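Local coordinates for uncharacterized protein YLR132C (Kluyveromyces marxianus, PDB 6PFQ) that probably trims U6 snRNA as the exoribonuclease Usb1, a member of the 2H phosphodiesterase superfamily, at residues V117-P122 and L153-G158; P95-G100 and N197-C202; L12-R17 and L59-S64; Q23-L28 and L191-A196. All coordinates share one frame; numbering follows the deposited sequence.

Contact 1: V117-P122 and L153-G158; sequences VGLSEP and LHVSFG. Unlike the reference sequence in segment 117-122: Pro122 (reference Gln).
Val117 and Val155 form an antiparallel hydrogen-bonded pair, with Val117 N to Val155 O at 3.0 Å and Val155 N to Val117 O at 2.9 Å. One step on, past the non-hydrogen-bonded pair of Gly118 and His154, Leu119 N reaches Leu153 O at 3.1 Å. The same oxygen receives a CA-H...O contact, Gly118 CA lying 3.5 Å from Leu153 O.

His154 and Ser156 make up one of the two His-x-Ser motifs of a 2H phosphodiesterase, and both bind UMP. With CG between the backbone N and the carbonyl carbon (chi1 64°), the imidazole is turned away from segment 117-122; CB itself lies near Val117 O because of the backbone. Two partners hold the ring: ND1 bonds to Asn152 O, and Tyr105 stacks on it. Ser156 OG lies at the ring's edge, in its plane. A glycerol oxygen, probably from the crystallisation liquor, bonds to both NE2 and Ser156 OG.

Apolar contacts gather on the other side. Val117 CG2 approaches the Phe157 ring at a slant, 3.7 Å from CE2, while Val155 CG1 lies over one face of that ring. Leu119 divides its branches: CD1 rests 4.0 Å from Val155 CG2 and CD2 4.2 Å from Leu153 CB. Leu98 of strand 94-99 touches Val117, Leu119, Val155 and Phe157 together.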
# COMPACT_ATOMS: atom_id res chain seq x y z
N VAL A 117 3.47 2.27 6.85
CA VAL A 117 2.82 2.53 8.14
C VAL A 117 1.37 2.09 8.03
O VAL A 117 0.73 2.27 6.99
CB VAL A 117 2.91 4.03 8.53
CG1 VAL A 117 2.37 4.23 10.00
CG2 VAL A 117 4.40 4.52 8.38
N GLY A 118 0.86 1.44 9.08
CA GLY A 118 -0.52 0.99 9.06
C GLY A 118 -1.54 2.12 9.15
O GLY A 118 -1.30 3.19 9.70
N LEU A 119 -2.74 1.87 8.62
CA LEU A 119 -3.79 2.88 8.75
C LEU A 119 -4.28 3.00 10.18
O LEU A 119 -4.32 2.02 10.94
CB LEU A 119 -4.98 2.54 7.86
CG LEU A 119 -5.00 3.32 6.52
CD1 LEU A 119 -3.72 2.99 5.68
CD2 LEU A 119 -6.25 2.99 5.71
N SER A 120 -4.72 4.22 10.53
CA SER A 120 -5.30 4.45 11.86
C SER A 120 -6.62 3.69 12.05
O SER A 120 -7.28 3.23 11.10
CB SER A 120 -5.55 5.95 12.06
OG SER A 120 -6.66 6.36 11.29
N GLU A 121 -6.99 3.52 13.32
CA GLU A 121 -8.23 2.80 13.63
C GLU A 121 -9.44 3.43 12.95
O GLU A 121 -10.22 2.69 12.35
CB GLU A 121 -8.43 2.72 15.15
CG GLU A 121 -9.54 1.77 15.47
CD GLU A 121 -9.79 1.67 16.98
OE1 GLU A 121 -9.43 2.60 17.73
OE2 GLU A 121 -10.33 0.65 17.39
N PRO A 122 -9.65 4.75 12.98
CA PRO A 122 -10.81 5.30 12.26
C PRO A 122 -10.73 5.12 10.75
O PRO A 122 -11.75 4.87 10.12
CB PRO A 122 -10.80 6.79 12.64
CG PRO A 122 -9.96 6.89 13.88
CD PRO A 122 -8.93 5.80 13.75
N LEU A 153 -4.19 -3.14 6.38
CA LEU A 153 -4.26 -1.91 5.59
C LEU A 153 -3.08 -1.02 5.92
O LEU A 153 -2.79 -0.81 7.09
CB LEU A 153 -5.54 -1.13 5.87
CG LEU A 153 -6.82 -1.83 5.35
CD1 LEU A 153 -8.05 -1.05 5.91
CD2 LEU A 153 -6.79 -1.86 3.81
N HIS A 154 -2.42 -0.47 4.89
CA HIS A 154 -1.22 0.34 5.12
C HIS A 154 -0.99 1.28 3.95
O HIS A 154 -1.58 1.13 2.88
CB HIS A 154 0.00 -0.56 5.31
CG HIS A 154 0.34 -1.37 4.09
ND1 HIS A 154 -0.30 -2.55 3.76
CD2 HIS A 154 1.27 -1.16 3.11
CE1 HIS A 154 0.23 -3.04 2.65
NE2 HIS A 154 1.16 -2.21 2.23
N VAL A 155 -0.09 2.26 4.16
CA VAL A 155 0.50 3.02 3.06
C VAL A 155 1.99 2.70 3.02
O VAL A 155 2.66 2.85 4.04
CB VAL A 155 0.32 4.53 3.25
CG1 VAL A 155 1.13 5.32 2.14
CG2 VAL A 155 -1.18 4.88 3.30
N SER A 156 2.50 2.31 1.84
CA SER A 156 3.93 2.13 1.67
C SER A 156 4.59 3.43 1.22
O SER A 156 4.06 4.16 0.36
CB SER A 156 4.24 1.03 0.66
OG SER A 156 3.90 -0.23 1.22
N PHE A 157 5.75 3.73 1.81
CA PHE A 157 6.46 4.97 1.52
C PHE A 157 7.78 4.77 0.79
O PHE A 157 8.26 5.70 0.13
CB PHE A 157 6.73 5.74 2.82
CG PHE A 157 5.46 6.23 3.48
CD1 PHE A 157 4.85 7.40 3.04
CD2 PHE A 157 4.85 5.49 4.50
CE1 PHE A 157 3.67 7.86 3.63
CE2 PHE A 157 3.67 5.94 5.07
CZ PHE A 157 3.06 7.11 4.62
N GLY A 158 8.39 3.60 0.93
CA GLY A 158 9.66 3.35 0.29
C GLY A 158 9.76 1.88 -0.05
O GLY A 158 8.98 1.08 0.47

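Contact 2: P95-G100 and N197-C202; sequences PVALSG and NLQFRC
Arg201 folds back over Pro95: its CG is anti to the backbone N (chi1 -175°), and a bend at chi3 (-72°) swings the guanidinium round so that Pro95 CB lies over one of its faces, 3.9 Å from Arg201 NH2. NH1 is bonded to Ser93 OG, which anchors the flat group there. Val96 holds CG2 beside its own backbone N, and this brings Val96 CG2 to 4.0 Å from Cys202 SG on the sheet face that also carries Phe200.

The backbones of Val96 and Phe200 make the hydrogen-bonded pair. Val96 N to Phe200 O is short at 2.7 Å and nearly straight (173° at the hydrogen), and Phe200 N returns a bond to Val96 O at 2.8 Å. Beyond them the chains part, and a water takes over the bridging: it accepts from Leu98 N at 2.8 Å and donates to Leu198 O at 2.8 Å. Leu198, the centre of an inverse gamma turn, also packs its CB against Leu98 CD1, at 4.1 Å. Beside it, the extended Gln199 side chain lays its CD 3.9 Å from Ala97 CB while NE2 bonds to Arg195 O.

Strand 200-202 thus adds antiparallel to strand 94-99, which pairs with 112-119 as well, in one of the two antiparallel sheets of this 2H fold.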
# COMPACT_ATOMS: atom_id res chain seq x y z
N PRO A 95 -11.52 8.98 5.11
CA PRO A 95 -10.27 9.59 5.57
C PRO A 95 -9.16 8.55 5.54
O PRO A 95 -9.38 7.35 5.74
CB PRO A 95 -10.60 10.01 7.01
CG PRO A 95 -11.60 8.95 7.45
CD PRO A 95 -12.39 8.54 6.22
N VAL A 96 -7.94 9.02 5.25
CA VAL A 96 -6.77 8.17 5.35
C VAL A 96 -5.78 8.85 6.29
O VAL A 96 -5.29 9.95 6.01
CB VAL A 96 -6.13 7.88 3.98
CG1 VAL A 96 -4.90 7.03 4.17
CG2 VAL A 96 -7.10 7.14 3.09
N ALA A 97 -5.44 8.16 7.37
CA ALA A 97 -4.44 8.63 8.31
C ALA A 97 -3.77 7.39 8.86
O ALA A 97 -4.26 6.27 8.67
CB ALA A 97 -5.05 9.49 9.45
N LEU A 98 -2.60 7.57 9.46
CA LEU A 98 -1.72 6.46 9.82
C LEU A 98 -1.51 6.39 11.33
O LEU A 98 -1.61 7.40 12.04
CB LEU A 98 -0.38 6.60 9.11
CG LEU A 98 -0.66 6.79 7.59
CD1 LEU A 98 0.54 7.40 6.94
CD2 LEU A 98 -1.10 5.44 6.96
N SER A 99 -1.20 5.20 11.82
CA SER A 99 -0.97 5.05 13.24
C SER A 99 0.15 4.04 13.44
O SER A 99 0.34 3.15 12.59
CB SER A 99 -2.29 4.59 13.88
OG SER A 99 -2.08 4.17 15.17
N GLY A 100 0.91 4.19 14.53
CA GLY A 100 1.85 3.13 14.88
C GLY A 100 3.19 3.33 14.20
O GLY A 100 3.53 4.41 13.73
N ASN A 197 1.21 14.66 9.41
CA ASN A 197 1.09 15.37 8.14
C ASN A 197 0.61 14.53 6.96
O ASN A 197 0.11 15.11 5.99
CB ASN A 197 2.44 15.98 7.79
CG ASN A 197 2.74 17.18 8.62
OD1 ASN A 197 2.28 18.26 8.31
ND2 ASN A 197 3.48 16.99 9.72
N LEU A 198 0.82 13.22 7.00
CA LEU A 198 0.47 12.34 5.88
C LEU A 198 -0.96 11.84 6.10
O LEU A 198 -1.23 10.69 6.48
CB LEU A 198 1.50 11.20 5.74
CG LEU A 198 2.73 11.53 4.85
CD1 LEU A 198 2.30 11.72 3.38
CD2 LEU A 198 3.52 12.75 5.34
N GLN A 199 -1.89 12.78 5.94
CA GLN A 199 -3.31 12.50 6.06
C GLN A 199 -4.01 13.00 4.80
O GLN A 199 -3.58 13.97 4.17
CB GLN A 199 -3.93 13.15 7.30
CG GLN A 199 -3.10 12.87 8.56
CD GLN A 199 -3.82 13.22 9.83
OE1 GLN A 199 -5.03 13.48 9.83
NE2 GLN A 199 -3.09 13.22 10.95
N PHE A 200 -5.08 12.30 4.43
CA PHE A 200 -5.76 12.48 3.16
C PHE A 200 -7.26 12.24 3.34
O PHE A 200 -7.70 11.53 4.24
CB PHE A 200 -5.21 11.53 2.08
CG PHE A 200 -3.72 11.56 1.93
CD1 PHE A 200 -2.92 10.75 2.72
CD2 PHE A 200 -3.12 12.39 1.00
CE1 PHE A 200 -1.54 10.78 2.61
CE2 PHE A 200 -1.73 12.43 0.89
CZ PHE A 200 -0.95 11.62 1.69
N ARG A 201 -8.06 12.81 2.43
CA ARG A 201 -9.46 12.44 2.32
C ARG A 201 -9.72 12.04 0.88
O ARG A 201 -9.45 12.82 -0.03
CB ARG A 201 -10.39 13.59 2.72
CG ARG A 201 -11.88 13.20 2.72
CD ARG A 201 -12.76 14.19 3.50
NE ARG A 201 -12.57 14.11 4.94
CZ ARG A 201 -13.08 13.15 5.73
NH1 ARG A 201 -13.84 12.17 5.22
NH2 ARG A 201 -12.83 13.18 7.02
N CYS A 202 -10.20 10.81 0.67
CA CYS A 202 -10.40 10.30 -0.68
C CYS A 202 -11.88 10.37 -1.01
O CYS A 202 -12.69 9.91 -0.22
CB CYS A 202 -9.90 8.85 -0.80
SG CYS A 202 -8.14 8.77 -0.43
O HOH W 1 -1.30 10.01 9.16

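Contact 3: L12-R17 and L59-S64; sequences LFLELR and LHVSLS
Leu14 and Val61 pair through both backbone bonds, Leu14 N to Val61 O at 2.9 Å and Val61 N to Leu14 O at 3.0 Å, and Leu16 and Leu59 do the same two residues along each strand. At the opposite end Leu12 O takes Leu63 N at 2.9 Å and a weak bond from Ser64 N, while Leu12 N gives its hydrogen to Ser64 OG at 2.9 Å. The hydroxyl is brought to that nitrogen by a chi1 of 70°, between its own backbone N and carbonyl carbon. An alanine here removes the hydroxyl, which would probably leave Leu12 N without this acceptor and the end of the pair resting on the bonds to Leu12 O.

The alternation of the antiparallel sheet puts Phe13, Glu15, His60 and Ser62 on one face. His60 and Ser62 form the other His-x-Ser motif of the 2H family, and both bind UMP. In one of the two modelled His60 conformers, Phe13 runs alongside and its CD2 meets the imidazole edge 3.7 Å from His60 CD2, the ring planes 67° apart; this touch is tentative.

Leucines and valine fill the reverse face. Leu14 CD2 lies 3.7 Å from Leu63 CD1, and Leu16 CD1 bears on Val61 CG2. Farther out, Val155 touches Leu16, Leu59 and Val61, Val96 packs on Leu14 and Val61, and Leu205 of strand 204-209 lies against Leu14 and Leu63.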
# COMPACT_ATOMS: atom_id res chain seq x y z
N LEU A 12 -8.30 -3.18 -6.54
CA LEU A 12 -8.93 -1.96 -6.04
C LEU A 12 -7.96 -1.22 -5.13
O LEU A 12 -7.26 -1.86 -4.34
CB LEU A 12 -10.19 -2.28 -5.25
CG LEU A 12 -11.28 -2.64 -6.26
CD1 LEU A 12 -12.29 -3.62 -5.64
CD2 LEU A 12 -11.95 -1.36 -6.74
N PHE A 13 -7.95 0.11 -5.19
CA PHE A 13 -7.04 0.87 -4.34
C PHE A 13 -7.53 2.30 -4.20
O PHE A 13 -8.44 2.73 -4.90
CB PHE A 13 -5.60 0.87 -4.89
CG PHE A 13 -5.49 1.41 -6.31
CD1 PHE A 13 -5.80 0.61 -7.41
CD2 PHE A 13 -5.00 2.70 -6.55
CE1 PHE A 13 -5.66 1.10 -8.72
CE2 PHE A 13 -4.86 3.19 -7.84
CZ PHE A 13 -5.16 2.40 -8.91
N LEU A 14 -6.96 3.00 -3.21
CA LEU A 14 -7.10 4.44 -3.00
C LEU A 14 -5.83 5.11 -3.49
O LEU A 14 -4.73 4.59 -3.29
CB LEU A 14 -7.28 4.81 -1.51
CG LEU A 14 -8.42 4.25 -0.69
CD1 LEU A 14 -8.43 4.84 0.67
CD2 LEU A 14 -9.73 4.59 -1.40
N GLU A 15 -5.96 6.26 -4.12
CA GLU A 15 -4.81 7.02 -4.61
C GLU A 15 -4.62 8.26 -3.75
O GLU A 15 -5.59 8.98 -3.47
CB GLU A 15 -5.04 7.40 -6.08
CG GLU A 15 -4.01 8.27 -6.66
CD GLU A 15 -4.38 8.65 -8.09
OE1 GLU A 15 -4.10 7.84 -9.00
OE2 GLU A 15 -4.97 9.73 -8.27
N LEU A 16 -3.38 8.50 -3.31
CA LEU A 16 -3.02 9.57 -2.37
C LEU A 16 -2.02 10.51 -3.05
O LEU A 16 -0.84 10.17 -3.19
CB LEU A 16 -2.40 9.01 -1.07
CG LEU A 16 -3.12 7.82 -0.44
CD1 LEU A 16 -2.31 7.37 0.77
CD2 LEU A 16 -4.55 8.24 -0.02
N ARG A 17 -2.49 11.67 -3.48
CA ARG A 17 -1.60 12.65 -4.09
C ARG A 17 -1.06 13.56 -2.99
O ARG A 17 -1.84 14.13 -2.23
CB ARG A 17 -2.33 13.43 -5.18
CG ARG A 17 -2.80 12.52 -6.35
CD ARG A 17 -3.70 13.27 -7.35
NE ARG A 17 -3.11 14.56 -7.65
CZ ARG A 17 -2.27 14.77 -8.67
NH1 ARG A 17 -1.93 13.76 -9.46
NH2 ARG A 17 -1.75 15.97 -8.87
N LEU A 59 0.95 8.04 -3.78
CA LEU A 59 0.98 6.83 -2.97
C LEU A 59 -0.39 6.13 -3.04
O LEU A 59 -1.34 6.61 -3.69
CB LEU A 59 1.35 7.20 -1.53
CG LEU A 59 2.71 7.90 -1.41
CD1 LEU A 59 3.09 8.13 0.08
CD2 LEU A 59 3.85 7.15 -2.11
N HIS A 60 -0.50 4.98 -2.37
CA HIS A 60 -1.67 4.13 -2.52
C HIS A 60 -2.05 3.49 -1.19
O HIS A 60 -1.23 3.39 -0.27
CB HIS A 60 -1.40 3.07 -3.61
CG HIS A 60 -0.95 3.65 -4.91
ND1 HIS A 60 0.38 3.88 -5.20
CD2 HIS A 60 -1.66 4.09 -5.98
CE1 HIS A 60 0.47 4.42 -6.40
NE2 HIS A 60 -0.75 4.56 -6.90
N VAL A 61 -3.32 3.10 -1.09
CA VAL A 61 -3.76 2.07 -0.13
C VAL A 61 -4.37 0.94 -0.95
O VAL A 61 -5.39 1.16 -1.62
CB VAL A 61 -4.78 2.59 0.89
CG1 VAL A 61 -5.20 1.45 1.85
CG2 VAL A 61 -4.27 3.82 1.65
N SER A 62 -3.77 -0.24 -0.89
CA SER A 62 -4.39 -1.42 -1.52
C SER A 62 -5.65 -1.82 -0.77
O SER A 62 -5.64 -1.90 0.47
CB SER A 62 -3.41 -2.60 -1.53
OG SER A 62 -2.27 -2.25 -2.28
N LEU A 63 -6.72 -2.09 -1.51
CA LEU A 63 -8.01 -2.47 -0.95
C LEU A 63 -8.45 -3.87 -1.37
O LEU A 63 -9.44 -4.38 -0.83
CB LEU A 63 -9.10 -1.47 -1.38
CG LEU A 63 -8.87 -0.04 -0.91
CD1 LEU A 63 -9.95 0.92 -1.53
CD2 LEU A 63 -8.92 0.01 0.60
N SER A 64 -7.73 -4.51 -2.30
CA SER A 64 -7.98 -5.91 -2.62
C SER A 64 -6.66 -6.58 -2.96
O SER A 64 -5.66 -5.92 -3.27
CB SER A 64 -8.94 -6.07 -3.81
OG SER A 64 -8.28 -5.65 -4.99

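Contact 4: Q23-L28 and L191-A196; sequences QQIMDL and LPLLRA
Ile25 and Leu193 face each other between the two helices, and their side chains cross obliquely, with Ile25 CG2 3.9 Å from Leu193 CD2. CG of Leu193 lies anti to its backbone N, which sets CG and CD2 against Ile25 CG2. The ends of the two side chains also approach, Ile25 CD1 lying 4.2 Å from Leu193 CD1. Leu28, modelled in two conformers, points at Leu193 tip to tip in one of them, CD1 to CD2; that contact is less certain.

Met26 uses a different geometry. Its chain bends at both chi2 (-45°) and chi3 (-54°), curling the thioether round until SD is 3.6 Å from Leu194 CD1 and CE 3.8 Å from the same methyl. Sulfur and methyl thus both bear on one branch of the leucine. Replacing Leu193 with a serine is likely to open a gap beside Ile25 CG2 and leave that methyl without its apolar partner across the interface.

No hydrogen bond links the two segments; they are held by apolar side chains, with the helix axes 10.1 Å apart and nearly antiparallel at 157°. On the flank of helix 20-39, Asp27 makes a salt bridge with Arg50 and a hydrogen bond with His49. The larger of the two sheets meets the helix pair through two aromatic residues: Phe157 of strand 154-161 touches both Met26 and Leu194, and Trp102 of strand 102-106 touches Leu191 and Leu194.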
# COMPACT_ATOMS: atom_id res chain seq x y z
N GLN A 23 5.41 16.08 0.49
CA GLN A 23 6.58 15.58 -0.25
C GLN A 23 7.87 15.87 0.50
O GLN A 23 8.76 15.01 0.57
CB GLN A 23 6.62 16.20 -1.65
CG GLN A 23 5.44 15.81 -2.52
CD GLN A 23 5.33 16.72 -3.77
OE1 GLN A 23 6.28 17.42 -4.12
NE2 GLN A 23 4.16 16.72 -4.41
N GLN A 24 7.99 17.08 1.07
CA GLN A 24 9.22 17.48 1.76
C GLN A 24 9.40 16.72 3.05
O GLN A 24 10.53 16.40 3.44
CB GLN A 24 9.20 18.98 2.07
CG GLN A 24 8.98 19.86 0.87
CD GLN A 24 8.88 21.32 1.25
OE1 GLN A 24 9.25 21.72 2.36
NE2 GLN A 24 8.38 22.14 0.33
N ILE A 25 8.29 16.47 3.76
CA ILE A 25 8.36 15.62 4.95
C ILE A 25 8.82 14.22 4.56
O ILE A 25 9.69 13.63 5.21
CB ILE A 25 7.00 15.64 5.67
CG1 ILE A 25 6.84 17.03 6.32
CG2 ILE A 25 6.88 14.54 6.74
CD1 ILE A 25 5.52 17.24 6.91
N MET A 26 8.29 13.68 3.48
CA MET A 26 8.71 12.32 3.16
C MET A 26 10.17 12.28 2.71
O MET A 26 10.89 11.33 3.04
CB MET A 26 7.79 11.71 2.09
CG MET A 26 6.36 11.37 2.62
SD MET A 26 6.40 10.51 4.26
CE MET A 26 7.52 9.11 3.83
N ASP A 27 10.66 13.33 2.03
CA ASP A 27 12.09 13.42 1.73
C ASP A 27 12.92 13.30 3.01
O ASP A 27 13.84 12.48 3.09
CB ASP A 27 12.40 14.75 1.03
CG ASP A 27 11.80 14.85 -0.36
OD1 ASP A 27 11.41 13.82 -0.96
OD2 ASP A 27 11.70 15.98 -0.89
N LEU A 28 12.61 14.09 4.05
CA LEU A 28 13.49 14.04 5.22
C LEU A 28 13.29 12.75 6.01
O LEU A 28 14.26 12.20 6.55
CB LEU A 28 13.33 15.30 6.11
CG LEU A 28 12.30 15.48 7.24
CD1 LEU A 28 12.66 14.74 8.56
CD2 LEU A 28 12.03 16.98 7.52
N LEU A 191 8.62 9.59 13.00
CA LEU A 191 7.27 9.12 12.72
C LEU A 191 6.17 10.04 13.24
O LEU A 191 5.14 10.15 12.54
CB LEU A 191 7.09 7.69 13.25
CG LEU A 191 7.64 6.65 12.26
CD1 LEU A 191 7.52 5.25 12.84
CD2 LEU A 191 6.85 6.69 10.94
N PRO A 192 6.30 10.73 14.37
CA PRO A 192 5.22 11.66 14.75
C PRO A 192 4.99 12.73 13.70
O PRO A 192 3.84 13.08 13.43
CB PRO A 192 5.69 12.24 16.09
CG PRO A 192 6.51 11.11 16.69
CD PRO A 192 7.27 10.53 15.47
N LEU A 193 6.07 13.26 13.12
CA LEU A 193 5.95 14.24 12.04
C LEU A 193 5.23 13.64 10.83
O LEU A 193 4.39 14.28 10.20
CB LEU A 193 7.35 14.74 11.65
CG LEU A 193 7.44 15.64 10.42
CD1 LEU A 193 6.96 17.08 10.80
CD2 LEU A 193 8.87 15.66 9.87
N LEU A 194 5.59 12.40 10.47
CA LEU A 194 4.92 11.78 9.33
C LEU A 194 3.43 11.60 9.63
O LEU A 194 2.58 12.01 8.83
CB LEU A 194 5.59 10.44 9.00
CG LEU A 194 5.01 9.63 7.85
CD1 LEU A 194 6.09 8.67 7.33
CD2 LEU A 194 3.79 8.81 8.32
N ARG A 195 3.10 10.98 10.78
CA ARG A 195 1.69 10.71 11.06
C ARG A 195 0.88 12.01 11.15
O ARG A 195 -0.29 12.04 10.77
CB ARG A 195 1.52 9.92 12.36
CG ARG A 195 2.13 8.48 12.28
CD ARG A 195 1.79 7.65 13.53
NE ARG A 195 2.33 8.27 14.72
CZ ARG A 195 3.39 7.85 15.42
NH1 ARG A 195 4.04 6.77 15.07
NH2 ARG A 195 3.79 8.54 16.48
N ALA A 196 1.48 13.09 11.65
CA ALA A 196 0.69 14.32 11.77
C ALA A 196 0.37 14.91 10.40
O ALA A 196 -0.65 15.58 10.23
CB ALA A 196 1.43 15.34 12.65

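From the N terminus, strand 9-16 comes first; contact 3 closes its loop when strand 59-68 returns beside it, with helix 20-39 in between. Contact 4 opens on that helix, so it crosses contact 3, and closes only at helix 191-197. Contact 2 opens at strand 94-99 and closes just after that helix, crossing contact 4. Contact 1, from strand 112-119 to strand 154-161, lies within the spans of both contacts 2 and 4 and follows contact 3 in series. Phe200 and Cys202 pack on Leu16, joining the two sheets, Ser120 N bonds to Ala97 O between contacts 1 and 2, and Arg195 NH1 bonds to Gly100 O between contacts 4 and 2.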